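Local coordinates for catalase (Corynebacterium glutamicum, PDB 4B7H), which catalyses the breakdown of hydrogen peroxide to water and oxygen at a haem iron, and is held here with nitric oxide and NADPH bound, at residues L149-K154 with P341-Q346; H160-L165 with D174-F179; E2-D7 with F77-I82. All blocks are in the same frame, centred on the assembly; numbering follows the deposited sequence.

Contact 1. Residues L149-K154 with P341-Q346. With HEM (protoporphyrin IX containing Fe), chain E.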
loop_
_atom_site.group_PDB
_atom_site.type_symbol
_atom_site.label_atom_id
_atom_site.label_comp_id
_atom_site.label_asym_id
_atom_site.label_seq_id
_atom_site.Cartn_x
_atom_site.Cartn_y
_atom_site.Cartn_z
ATOM N N LEU A 149 -12.772 -22.020 -19.853
ATOM C CA LEU A 149 -14.065 -21.516 -19.375
ATOM C C LEU A 149 -14.672 -20.543 -20.359
ATOM O O LEU A 149 -13.964 -20.010 -21.219
ATOM C CB LEU A 149 -13.905 -20.799 -18.032
ATOM C CG LEU A 149 -13.295 -21.560 -16.856
ATOM C CD1 LEU A 149 -12.911 -20.576 -15.762
ATOM C CD2 LEU A 149 -14.255 -22.635 -16.333
ATOM N N ARG A 150 -15.980 -20.307 -20.233
ATOM C CA ARG A 150 -16.669 -19.333 -21.082
ATOM C C ARG A 150 -17.357 -18.229 -20.283
ATOM O O ARG A 150 -18.142 -17.442 -20.830
ATOM C CB ARG A 150 -17.664 -20.026 -22.033
ATOM C CG ARG A 150 -18.810 -20.768 -21.346
ATOM C CD ARG A 150 -19.704 -21.485 -22.366
ATOM N NE ARG A 150 -18.999 -22.586 -23.029
ATOM C CZ ARG A 150 -19.165 -23.883 -22.767
ATOM N NH1 ARG A 150 -20.034 -24.291 -21.843
ATOM N NH2 ARG A 150 -18.459 -24.779 -23.448
ATOM N N ASP A 151 -17.053 -18.140 -18.994
ATOM C CA ASP A 151 -17.622 -17.065 -18.196
ATOM C C ASP A 151 -16.639 -16.660 -17.111
ATOM O O ASP A 151 -16.145 -17.505 -16.360
ATOM C CB ASP A 151 -18.960 -17.514 -17.600
ATOM C CG ASP A 151 -19.847 -16.356 -17.203
ATOM O OD1 ASP A 151 -19.341 -15.450 -16.509
ATOM O OD2 ASP A 151 -21.050 -16.350 -17.574
ATOM N N GLY A 152 -16.351 -15.362 -17.037
ATOM C CA GLY A 152 -15.397 -14.845 -16.074
ATOM C C GLY A 152 -15.778 -15.082 -14.629
ATOM O O GLY A 152 -14.913 -15.088 -13.753
ATOM N N MET A 153 -17.069 -15.282 -14.370
ATOM C CA MET A 153 -17.528 -15.589 -13.021
ATOM C C MET A 153 -16.802 -16.821 -12.460
ATOM O O MET A 153 -16.599 -16.929 -11.249
ATOM C CB MET A 153 -19.040 -15.831 -13.024
ATOM C CG MET A 153 -19.629 -16.092 -11.639
ATOM S SD MET A 153 -19.430 -14.705 -10.499
ATOM C CE MET A 153 -20.829 -13.700 -10.997
ATOM N N LYS A 154 -16.394 -17.731 -13.345
ATOM C CA LYS A 154 -15.776 -18.989 -12.941
ATOM C C LYS A 154 -14.248 -18.942 -12.859
ATOM O O LYS A 154 -13.617 -19.897 -12.391
ATOM C CB LYS A 154 -16.202 -20.097 -13.915
ATOM C CG LYS A 154 -17.664 -20.493 -13.784
ATOM C CD LYS A 154 -17.819 -21.953 -13.386
ATOM C CE LYS A 154 -17.157 -22.268 -12.040
ATOM N NZ LYS A 154 -17.862 -21.643 -10.882
ATOM N N PRO A 341 -18.869 -10.289 -27.824
ATOM C CA PRO A 341 -19.643 -10.811 -26.684
ATOM C C PRO A 341 -19.125 -12.146 -26.162
ATOM O O PRO A 341 -19.895 -13.088 -25.944
ATOM C CB PRO A 341 -21.064 -10.975 -27.244
ATOM C CG PRO A 341 -20.941 -10.925 -28.713
ATOM C CD PRO A 341 -19.642 -10.272 -29.079
ATOM N N ASP A 342 -17.811 -12.222 -26.014
ATOM C CA ASP A 342 -17.136 -13.287 -25.289
ATOM C C ASP A 342 -17.060 -12.818 -23.830
ATOM O O ASP A 342 -16.370 -11.840 -23.519
ATOM C CB ASP A 342 -15.749 -13.490 -25.912
ATOM C CG ASP A 342 -14.896 -14.504 -25.180
ATOM O OD1 ASP A 342 -15.034 -14.676 -23.948
ATOM O OD2 ASP A 342 -14.042 -15.119 -25.852
ATOM N N ARG A 343 -17.778 -13.499 -22.936
ATOM C CA ARG A 343 -17.886 -13.042 -21.552
ATOM C C ARG A 343 -16.557 -13.119 -20.805
ATOM O O ARG A 343 -16.325 -12.348 -19.865
ATOM C CB ARG A 343 -18.967 -13.820 -20.794
ATOM C CG ARG A 343 -20.344 -13.700 -21.410
ATOM C CD ARG A 343 -21.346 -14.536 -20.659
ATOM N NE ARG A 343 -22.580 -14.637 -21.422
ATOM C CZ ARG A 343 -23.574 -15.453 -21.097
ATOM N NH1 ARG A 343 -23.463 -16.217 -20.019
ATOM N NH2 ARG A 343 -24.665 -15.510 -21.851
ATOM N N MET A 344 -15.695 -14.054 -21.197
ATOM C CA MET A 344 -14.364 -14.130 -20.601
ATOM C C MET A 344 -13.591 -12.866 -20.945
ATOM O O MET A 344 -13.030 -12.205 -20.063
ATOM C CB MET A 344 -13.627 -15.376 -21.091
ATOM C CG MET A 344 -14.237 -16.684 -20.586
ATOM S SD MET A 344 -13.779 -17.079 -18.894
ATOM C CE MET A 344 -12.115 -17.665 -19.190
ATOM N N LEU A 345 -13.582 -12.516 -22.229
ATOM C CA LEU A 345 -12.920 -11.301 -22.681
ATOM C C LEU A 345 -13.458 -10.078 -21.942
ATOM O O LEU A 345 -12.685 -9.238 -21.472
ATOM C CB LEU A 345 -13.080 -11.130 -24.191
ATOM C CG LEU A 345 -12.543 -9.824 -24.779
ATOM C CD1 LEU A 345 -11.047 -9.635 -24.459
ATOM C CD2 LEU A 345 -12.834 -9.792 -26.286
ATOM N N GLN A 346 -14.777 -9.983 -21.803
ATOM C CA GLN A 346 -15.362 -8.801 -21.180
ATOM C C GLN A 346 -14.959 -8.668 -19.709
ATOM O O GLN A 346 -14.709 -7.566 -19.227
ATOM C CB GLN A 346 -16.880 -8.762 -21.403
ATOM C CG GLN A 346 -17.204 -8.694 -22.892
ATOM C CD GLN A 346 -18.485 -7.958 -23.226
ATOM O OE1 GLN A 346 -19.178 -7.426 -22.350
ATOM N NE2 GLN A 346 -18.807 -7.916 -24.518
HETATM C CHA HEM E . -2.518 -12.554 -16.343
HETATM C CHB HEM E . -7.245 -12.080 -15.364
HETATM C CHC HEM E . -8.212 -15.342 -18.809
HETATM C CHD HEM E . -3.818 -14.546 -20.608
HETATM C C1A HEM E . -3.701 -12.155 -15.770
HETATM C C2A HEM E . -3.843 -11.177 -14.708
HETATM C C3A HEM E . -5.154 -11.044 -14.460
HETATM C C4A HEM E . -5.877 -11.931 -15.338
HETATM C CMA HEM E . -5.843 -10.130 -13.441
HETATM C CAA HEM E . -2.672 -10.432 -14.029
HETATM C CBA HEM E . -2.345 -9.177 -14.826
HETATM C CGA HEM E . -1.345 -8.290 -14.133
HETATM O O1A HEM E . -0.501 -7.704 -14.857
HETATM O O2A HEM E . -1.373 -8.148 -12.883
HETATM C C1B HEM E . -7.931 -12.941 -16.190
HETATM C C2B HEM E . -9.356 -13.187 -16.167
HETATM C C3B HEM E . -9.614 -14.115 -17.112
HETATM C C4B HEM E . -8.366 -14.449 -17.762
HETATM C CMB HEM E . -10.333 -12.498 -15.193
HETATM C CAB HEM E . -10.953 -14.739 -17.549
HETATM C CBB HEM E . -12.114 -14.098 -17.421
HETATM C C1C HEM E . -7.161 -15.280 -19.706
HETATM C C2C HEM E . -7.161 -15.681 -21.106
HETATM C C3C HEM E . -5.927 -15.452 -21.588
HETATM C C4C HEM E . -5.136 -14.886 -20.517
HETATM C CMC HEM E . -8.377 -16.281 -21.853
HETATM C CAC HEM E . -5.367 -15.636 -23.019
HETATM C CBC HEM E . -6.138 -15.555 -24.117
HETATM C C1D HEM E . -3.064 -14.011 -19.599
HETATM C C2D HEM E . -1.662 -13.778 -19.719
HETATM C C3D HEM E . -1.244 -13.162 -18.412
HETATM C C4D HEM E . -2.438 -13.065 -17.617
HETATM C CMD HEM E . -0.768 -14.097 -20.916
HETATM C CAD HEM E . 0.167 -12.711 -18.065
HETATM C CBD HEM E . 0.429 -11.376 -18.759
HETATM C CGD HEM E . 1.860 -11.040 -18.461
HETATM O O1D HEM E . 2.124 -10.036 -17.753
HETATM O O2D HEM E . 2.752 -11.800 -18.918
HETATM N NA HEM E . -4.963 -12.594 -16.143
HETATM N NB HEM E . -7.353 -13.723 -17.166
HETATM N NC HEM E . -5.905 -14.791 -19.382
HETATM N ND HEM E . -3.498 -13.591 -18.345
HETATM FE FE HEM E . -5.413 -13.723 -17.743
HETATM O O HOH W 1 -17.640 -12.796 -17.378
#
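Met344 of helix 343-359 lays its thioether against the backbone of residues 149-152, and together they form part of the haem pocket of the catalase fold. The chain bends at both chi2 (-79°) and chi3 (-77°), which curls the sulfur back against the loop: SD lies 3.4 Å from the carbonyl carbon C of Asp151, while CE reaches CB of Leu149 at 3.8 Å. The same methyl, Met344 CE, meets the haem vinyl carbon CAB at 3.6 Å, and Gly152 CA brings the loop to the terminal vinyl carbon CBB, so both segments border one substituent of the porphyrin.

Arg343, at the start of the helix, extends from CG to NE roughly at right angles to Met344. Its NH1 meets Asp151 OD2 edge-on at 3.4 Å, a salt bridge whose hydrogen bond is weak, carboxylate and guanidinium planes 78° apart; NH1 also donates to Ala442 O. Asp151 has further duties: its OD1 closes an Asx turn by accepting from Met153 N and also bonds Ser36 OG of the second subunit. Between the two backbones sits a single water, which accepts from Gly152 N at 2.9 Å and donates to Arg343 O at 2.8 Å.

Contact 2. Residues H160-L165 with D174-F179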
loop_
_atom_site.group_PDB
_atom_site.type_symbol
_atom_site.label_atom_id
_atom_site.label_comp_id
_atom_site.label_asym_id
_atom_site.label_seq_id
_atom_site.Cartn_x
_atom_site.Cartn_y
_atom_site.Cartn_z
ATOM N N HIS A 160 -8.005 -20.745 -8.203
ATOM C CA HIS A 160 -7.743 -21.417 -6.928
ATOM C C HIS A 160 -7.592 -22.928 -7.140
ATOM O O HIS A 160 -6.705 -23.566 -6.559
ATOM C CB HIS A 160 -8.879 -21.210 -5.928
ATOM C CG HIS A 160 -9.123 -19.792 -5.504
ATOM N ND1 HIS A 160 -10.255 -19.344 -4.857
ATOM C CD2 HIS A 160 -8.329 -18.705 -5.654
ATOM C CE1 HIS A 160 -10.133 -18.050 -4.619
ATOM N NE2 HIS A 160 -8.976 -17.637 -5.097
ATOM N N SER A 161 -8.304 -23.579 -7.965
ATOM C CA SER A 161 -8.190 -25.038 -8.047
ATOM C C SER A 161 -6.829 -25.488 -8.566
ATOM O O SER A 161 -6.386 -26.606 -8.280
ATOM C CB SER A 161 -9.321 -25.654 -8.891
ATOM O OG SER A 161 -9.071 -25.536 -10.283
ATOM N N GLN A 162 -6.166 -24.609 -9.314
ATOM C CA GLN A 162 -4.825 -24.859 -9.837
ATOM C C GLN A 162 -3.697 -24.477 -8.889
ATOM O O GLN A 162 -2.532 -24.807 -9.151
ATOM C CB GLN A 162 -4.650 -24.089 -11.139
ATOM C CG GLN A 162 -5.466 -24.692 -12.256
ATOM C CD GLN A 162 -4.850 -25.990 -12.722
ATOM O OE1 GLN A 162 -3.645 -26.045 -13.004
ATOM N NE2 GLN A 162 -5.651 -27.053 -12.777
ATOM N N LYS A 163 -4.042 -23.767 -7.812
ATOM C CA LYS A 163 -3.067 -23.282 -6.841
ATOM C C LYS A 163 -3.082 -24.157 -5.580
ATOM O O LYS A 163 -3.213 -25.374 -5.691
ATOM C CB LYS A 163 -3.254 -21.779 -6.572
ATOM C CG LYS A 163 -2.825 -20.899 -7.754
ATOM C CD LYS A 163 -3.008 -19.419 -7.437
ATOM C CE LYS A 163 -2.155 -18.497 -8.314
ATOM N NZ LYS A 163 -0.697 -18.611 -8.010
ATOM N N ARG A 164 -2.926 -23.576 -4.397
ATOM C CA ARG A 164 -2.693 -24.380 -3.205
ATOM C C ARG A 164 -3.896 -24.467 -2.286
ATOM O O ARG A 164 -4.646 -23.495 -2.125
ATOM C CB ARG A 164 -1.497 -23.828 -2.432
ATOM C CG ARG A 164 -0.248 -23.806 -3.282
ATOM C CD ARG A 164 0.904 -23.002 -2.676
ATOM N NE ARG A 164 1.984 -22.952 -3.655
ATOM C CZ ARG A 164 2.868 -23.929 -3.845
ATOM N NH1 ARG A 164 2.839 -25.009 -3.072
ATOM N NH2 ARG A 164 3.790 -23.820 -4.801
ATOM N N LEU A 165 -4.070 -25.639 -1.677
ATOM C CA LEU A 165 -5.089 -25.846 -0.655
ATOM C C LEU A 165 -4.936 -24.825 0.471
ATOM O O LEU A 165 -3.817 -24.477 0.864
ATOM C CB LEU A 165 -4.966 -27.253 -0.075
ATOM C CG LEU A 165 -5.280 -28.422 -1.005
ATOM C CD1 LEU A 165 -4.923 -29.733 -0.330
ATOM C CD2 LEU A 165 -6.742 -28.401 -1.394
ATOM N N ASP A 174 -6.557 -33.895 -6.623
ATOM C CA ASP A 174 -7.989 -34.103 -6.450
ATOM C C ASP A 174 -8.750 -32.811 -6.714
ATOM O O ASP A 174 -9.770 -32.805 -7.407
ATOM C CB ASP A 174 -8.337 -34.619 -5.060
ATOM C CG ASP A 174 -9.788 -35.018 -4.959
ATOM O OD1 ASP A 174 -10.111 -36.126 -5.422
ATOM O OD2 ASP A 174 -10.618 -34.217 -4.475
ATOM N N MET A 175 -8.247 -31.710 -6.164
ATOM C CA MET A 175 -8.876 -30.417 -6.380
ATOM C C MET A 175 -8.907 -30.041 -7.866
ATOM O O MET A 175 -9.922 -29.549 -8.368
ATOM C CB MET A 175 -8.164 -29.345 -5.551
ATOM C CG MET A 175 -8.520 -27.921 -5.958
ATOM S SD MET A 175 -8.059 -26.646 -4.761
ATOM C CE MET A 175 -6.274 -26.754 -4.801
ATOM N N GLN A 176 -7.803 -30.266 -8.575
ATOM C CA GLN A 176 -7.755 -29.898 -9.992
ATOM C C GLN A 176 -8.795 -30.656 -10.801
ATOM O O GLN A 176 -9.515 -30.071 -11.620
ATOM C CB GLN A 176 -6.365 -30.145 -10.573
ATOM C CG GLN A 176 -5.312 -29.284 -9.909
ATOM C CD GLN A 176 -4.011 -29.185 -10.691
ATOM O OE1 GLN A 176 -3.918 -29.607 -11.853
ATOM N NE2 GLN A 176 -2.994 -28.613 -10.055
ATOM N N TRP A 177 -8.885 -31.959 -10.567
ATOM C CA TRP A 177 -9.808 -32.801 -11.323
ATOM C C TRP A 177 -11.250 -32.676 -10.839
ATOM O O TRP A 177 -12.185 -32.820 -11.637
ATOM C CB TRP A 177 -9.345 -34.258 -11.306
ATOM C CG TRP A 177 -8.122 -34.455 -12.138
ATOM C CD1 TRP A 177 -6.833 -34.593 -11.698
ATOM C CD2 TRP A 177 -8.065 -34.484 -13.565
ATOM N NE1 TRP A 177 -5.981 -34.720 -12.772
ATOM C CE2 TRP A 177 -6.717 -34.657 -13.929
ATOM C CE3 TRP A 177 -9.031 -34.395 -14.577
ATOM C CZ2 TRP A 177 -6.306 -34.739 -15.261
ATOM C CZ3 TRP A 177 -8.621 -34.462 -15.893
ATOM C CH2 TRP A 177 -7.273 -34.643 -16.224
ATOM N N ASP A 178 -11.445 -32.419 -9.547
ATOM C CA ASP A 178 -12.794 -32.169 -9.040
ATOM C C ASP A 178 -13.368 -30.953 -9.760
ATOM O O ASP A 178 -14.499 -30.992 -10.259
ATOM C CB ASP A 178 -12.781 -31.943 -7.524
ATOM C CG ASP A 178 -14.177 -31.890 -6.923
ATOM O OD1 ASP A 178 -15.039 -32.692 -7.341
ATOM O OD2 ASP A 178 -14.411 -31.039 -6.032
ATOM N N PHE A 179 -12.578 -29.883 -9.854
ATOM C CA PHE A 179 -13.054 -28.695 -10.553
ATOM C C PHE A 179 -13.284 -28.977 -12.034
ATOM O O PHE A 179 -14.359 -28.678 -12.562
ATOM C CB PHE A 179 -12.114 -27.493 -10.410
ATOM C CG PHE A 179 -12.595 -26.290 -11.185
ATOM C CD1 PHE A 179 -13.602 -25.479 -10.667
ATOM C CD2 PHE A 179 -12.099 -26.010 -12.454
ATOM C CE1 PHE A 179 -14.089 -24.396 -11.383
ATOM C CE2 PHE A 179 -12.590 -24.926 -13.183
ATOM C CZ PHE A 179 -13.585 -24.116 -12.639
HETATM O O HOH W 2 -3.816 -27.538 -7.302
HETATM O O HOH W 3 -8.478 -27.312 -12.319
#
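Two consecutive helices of the catalase domain, 155-162 and 173-182, are joined by a short connection, and this contact packs the end of the first against the second. Met175 is the main wedge. With CG anti to the backbone N (chi1 166°) its chain runs out from the second helix to the turn that follows the first: CG lies 3.4 Å from Ser161 O, and CE reaches past it to Lys163 O at 3.5 Å. Leu165 comes from the far end of that turn, its CD2 touching Met175 CE at 3.8 Å as the two side chains run antiparallel alongside one another. Ser161 fits between Met175 and Phe179, with OG 3.6 Å from Phe179 CB; its hydroxyl also bonds Phe158 O one turn back.

The chains of Gln162 and Gln176 lie roughly perpendicular, amide planes 53° apart, with Gln162 NE2 3.2 Å from Gln176 OE1. Two waters complete the polar side. One accepts from Gln176 NE2 and donates to Ser161 O and Lys163 O. The other accepts a hydrogen bond from Gln162 NE2 (2.9 Å) and donates to Ser161 OG and Gln176 O, joining three residues across the helices. Tyr397 of the third subunit also packs on Met175. A methionine wedge beside water-bridged polar groups is packing characteristic of two sequence-adjacent, roughly antiparallel helices.

Contact 3. Residues E2-D7 with F77-I82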
loop_
_atom_site.group_PDB
_atom_site.type_symbol
_atom_site.label_atom_id
_atom_site.label_comp_id
_atom_site.label_asym_id
_atom_site.label_seq_id
_atom_site.Cartn_x
_atom_site.Cartn_y
_atom_site.Cartn_z
ATOM N N GLU A 2 23.825 -4.380 -33.085
ATOM C CA GLU A 2 22.452 -4.793 -33.392
ATOM C C GLU A 2 21.430 -3.822 -32.772
ATOM O O GLU A 2 21.172 -3.843 -31.566
ATOM C CB GLU A 2 22.182 -6.276 -33.075
ATOM C CG GLU A 2 23.226 -7.210 -33.713
ATOM C CD GLU A 2 22.992 -8.691 -33.442
ATOM O OE1 GLU A 2 23.187 -9.135 -32.290
ATOM O OE2 GLU A 2 22.638 -9.417 -34.397
ATOM N N LYS A 3 20.897 -2.942 -33.617
ATOM C CA LYS A 3 19.900 -1.954 -33.221
ATOM C C LYS A 3 18.524 -2.591 -33.163
ATOM O O LYS A 3 18.268 -3.604 -33.813
ATOM C CB LYS A 3 19.844 -0.816 -34.240
ATOM C CG LYS A 3 21.181 -0.209 -34.598
ATOM C CD LYS A 3 21.345 -0.119 -36.111
ATOM C CE LYS A 3 22.332 -1.156 -36.626
ATOM N NZ LYS A 3 21.934 -2.546 -36.273
ATOM N N SER A 4 17.631 -1.982 -32.394
ATOM C CA SER A 4 16.245 -2.421 -32.355
ATOM C C SER A 4 15.348 -1.204 -32.362
ATOM O O SER A 4 15.687 -0.181 -31.761
ATOM C CB SER A 4 15.967 -3.218 -31.084
ATOM O OG SER A 4 14.585 -3.505 -30.990
ATOM N N ALA A 5 14.191 -1.313 -33.009
ATOM C CA ALA A 5 13.196 -0.245 -32.953
ATOM C C ALA A 5 12.716 -0.024 -31.522
ATOM O O ALA A 5 12.153 1.024 -31.200
ATOM C CB ALA A 5 12.021 -0.554 -33.864
ATOM N N ALA A 6 12.947 -1.009 -30.658
ATOM C CA ALA A 6 12.538 -0.905 -29.262
ATOM C C ALA A 6 13.561 -0.190 -28.372
ATOM O O ALA A 6 13.306 -0.004 -27.179
ATOM C CB ALA A 6 12.216 -2.287 -28.698
ATOM N N ASP A 7 14.706 0.200 -28.936
ATOM C CA ASP A 7 15.766 0.852 -28.153
ATOM C C ASP A 7 15.282 2.096 -27.402
ATOM O O ASP A 7 15.622 2.291 -26.232
ATOM C CB ASP A 7 16.967 1.202 -29.041
ATOM C CG ASP A 7 17.765 -0.022 -29.460
ATOM O OD1 ASP A 7 17.581 -1.087 -28.840
ATOM O OD2 ASP A 7 18.583 0.083 -30.402
ATOM N N PHE A 77 11.997 -7.589 -26.117
ATOM C CA PHE A 77 11.472 -6.502 -26.920
ATOM C C PHE A 77 11.848 -6.757 -28.364
ATOM O O PHE A 77 12.735 -7.561 -28.651
ATOM C CB PHE A 77 12.015 -5.155 -26.417
ATOM C CG PHE A 77 11.563 -4.821 -25.029
ATOM C CD1 PHE A 77 12.212 -5.362 -23.927
ATOM C CD2 PHE A 77 10.470 -3.989 -24.823
ATOM C CE1 PHE A 77 11.782 -5.065 -22.634
ATOM C CE2 PHE A 77 10.029 -3.691 -23.543
ATOM C CZ PHE A 77 10.692 -4.230 -22.441
ATOM N N GLY A 78 11.168 -6.082 -29.278
ATOM C CA GLY A 78 11.377 -6.359 -30.685
ATOM C C GLY A 78 10.550 -5.488 -31.601
ATOM O O GLY A 78 10.283 -4.325 -31.293
ATOM N N GLU A 79 10.158 -6.054 -32.741
ATOM C CA GLU A 79 9.571 -5.281 -33.838
ATOM C C GLU A 79 8.483 -6.075 -34.537
ATOM O O GLU A 79 8.661 -7.272 -34.824
ATOM C CB GLU A 79 10.653 -4.919 -34.870
ATOM C CG GLU A 79 11.861 -4.210 -34.281
ATOM C CD GLU A 79 13.025 -4.076 -35.244
ATOM O OE1 GLU A 79 12.887 -4.434 -36.437
ATOM O OE2 GLU A 79 14.095 -3.606 -34.802
ATOM N N LEU A 80 7.371 -5.401 -34.828
ATOM C CA LEU A 80 6.324 -5.937 -35.692
ATOM C C LEU A 80 6.485 -5.342 -37.088
ATOM O O LEU A 80 6.556 -4.122 -37.235
ATOM C CB LEU A 80 4.945 -5.560 -35.141
ATOM C CG LEU A 80 3.733 -5.851 -36.034
ATOM C CD1 LEU A 80 3.531 -7.351 -36.183
ATOM C CD2 LEU A 80 2.486 -5.177 -35.476
ATOM N N HIS A 81 6.537 -6.201 -38.105
ATOM C CA HIS A 81 6.656 -5.758 -39.495
ATOM C C HIS A 81 5.441 -6.201 -40.318
ATOM O O HIS A 81 5.174 -7.396 -40.443
ATOM C CB HIS A 81 7.922 -6.342 -40.131
ATOM C CG HIS A 81 9.193 -5.818 -39.544
ATOM N ND1 HIS A 81 10.016 -4.942 -40.219
ATOM C CD2 HIS A 81 9.785 -6.047 -38.348
ATOM C CE1 HIS A 81 11.060 -4.651 -39.462
ATOM N NE2 HIS A 81 10.941 -5.305 -38.320
ATOM N N ILE A 82 4.713 -5.248 -40.893
ATOM C CA ILE A 82 3.586 -5.585 -41.762
ATOM C C ILE A 82 4.072 -5.859 -43.187
ATOM O O ILE A 82 4.843 -5.075 -43.747
ATOM C CB ILE A 82 2.533 -4.461 -41.760
ATOM C CG1 ILE A 82 2.111 -4.136 -40.324
ATOM C CG2 ILE A 82 1.336 -4.835 -42.614
ATOM C CD1 ILE A 82 1.631 -5.347 -39.521
#
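Ala5 and Glu79 make the central pair: the amide N of Ala5 donates to Glu79 OE2 at 2.9 Å, nearly straight at 164°. The bond meets the oxygen on its anti side, 35° out of the carboxylate plane. Glu79 reaches it with a chain extended beyond CG (chi2 170°), which also lays CG alongside the Ala5 methyl, 3.7 Å from CB. One residue on, Ala6 sets its CB against Phe77 CB at 3.7 Å and near Gly78 O. The ring of Phe77 leads away toward Ala104 on the adjacent strand 100-108 and Tyr131 on 125-132 beyond it, so the phenylalanine offers its CB to the N-terminal segment.

The next shell holds both partners in place. Residues 4-7 form a type I beta turn that runs into helix 7-11, with Ser4 and Asp7 as a capping box: Ser4 OG accepts from Ala6 N at 3.0 Å, and Asp7 OD2 accepts from Ser4 N, met from above the carboxylate plane. These bonds fix the turn's shape, consistent with the Ala5 amide being held facing Glu79. Strand 73-82 belongs to the antiparallel beta-barrel of the catalase fold; on it, His81 NE2 donates to Glu79 OE1 at 2.8 Å, the oxygen using its anti lone pair and lying in the plane of the imidazole, which is stacked on Tyr309. Asn313 of the adjoining strand 305-314 bonds both Glu79 OE2 and Ser4 OG, while Asp7 OD1 forms a salt bridge with Arg314.

Each oxygen of Glu79 is therefore gripped: OE2 by the Ala5 amide and the Asn313 side chain, OE1 by His81. With three N-H donors around it, the carboxylate is probably ionised and fixed in rotation; if so, the hydrogen bonds to the turn and strand would be charge-assisted.

From the N terminus, contact 3 comes first: it folds residues 2-7 back onto strand 73-82, closing a loop of 69 intervening residues before the other two begin. Contact 1 then opens at 149-154 and closes only at 341-346, joining the loop ahead of helix 155-162 to the start of helix 343-359. Nested inside that long loop, contact 2 pairs helices 155-162 and 173-182 across just eight residues. Contacts 1 and 2 touch where Phe179 packs on Lys154 and Leu149, and both reach the second subunit. Contact 3 lies on the opposite side of the chain's centre from both, its centre about 33 Å from that of contact 1.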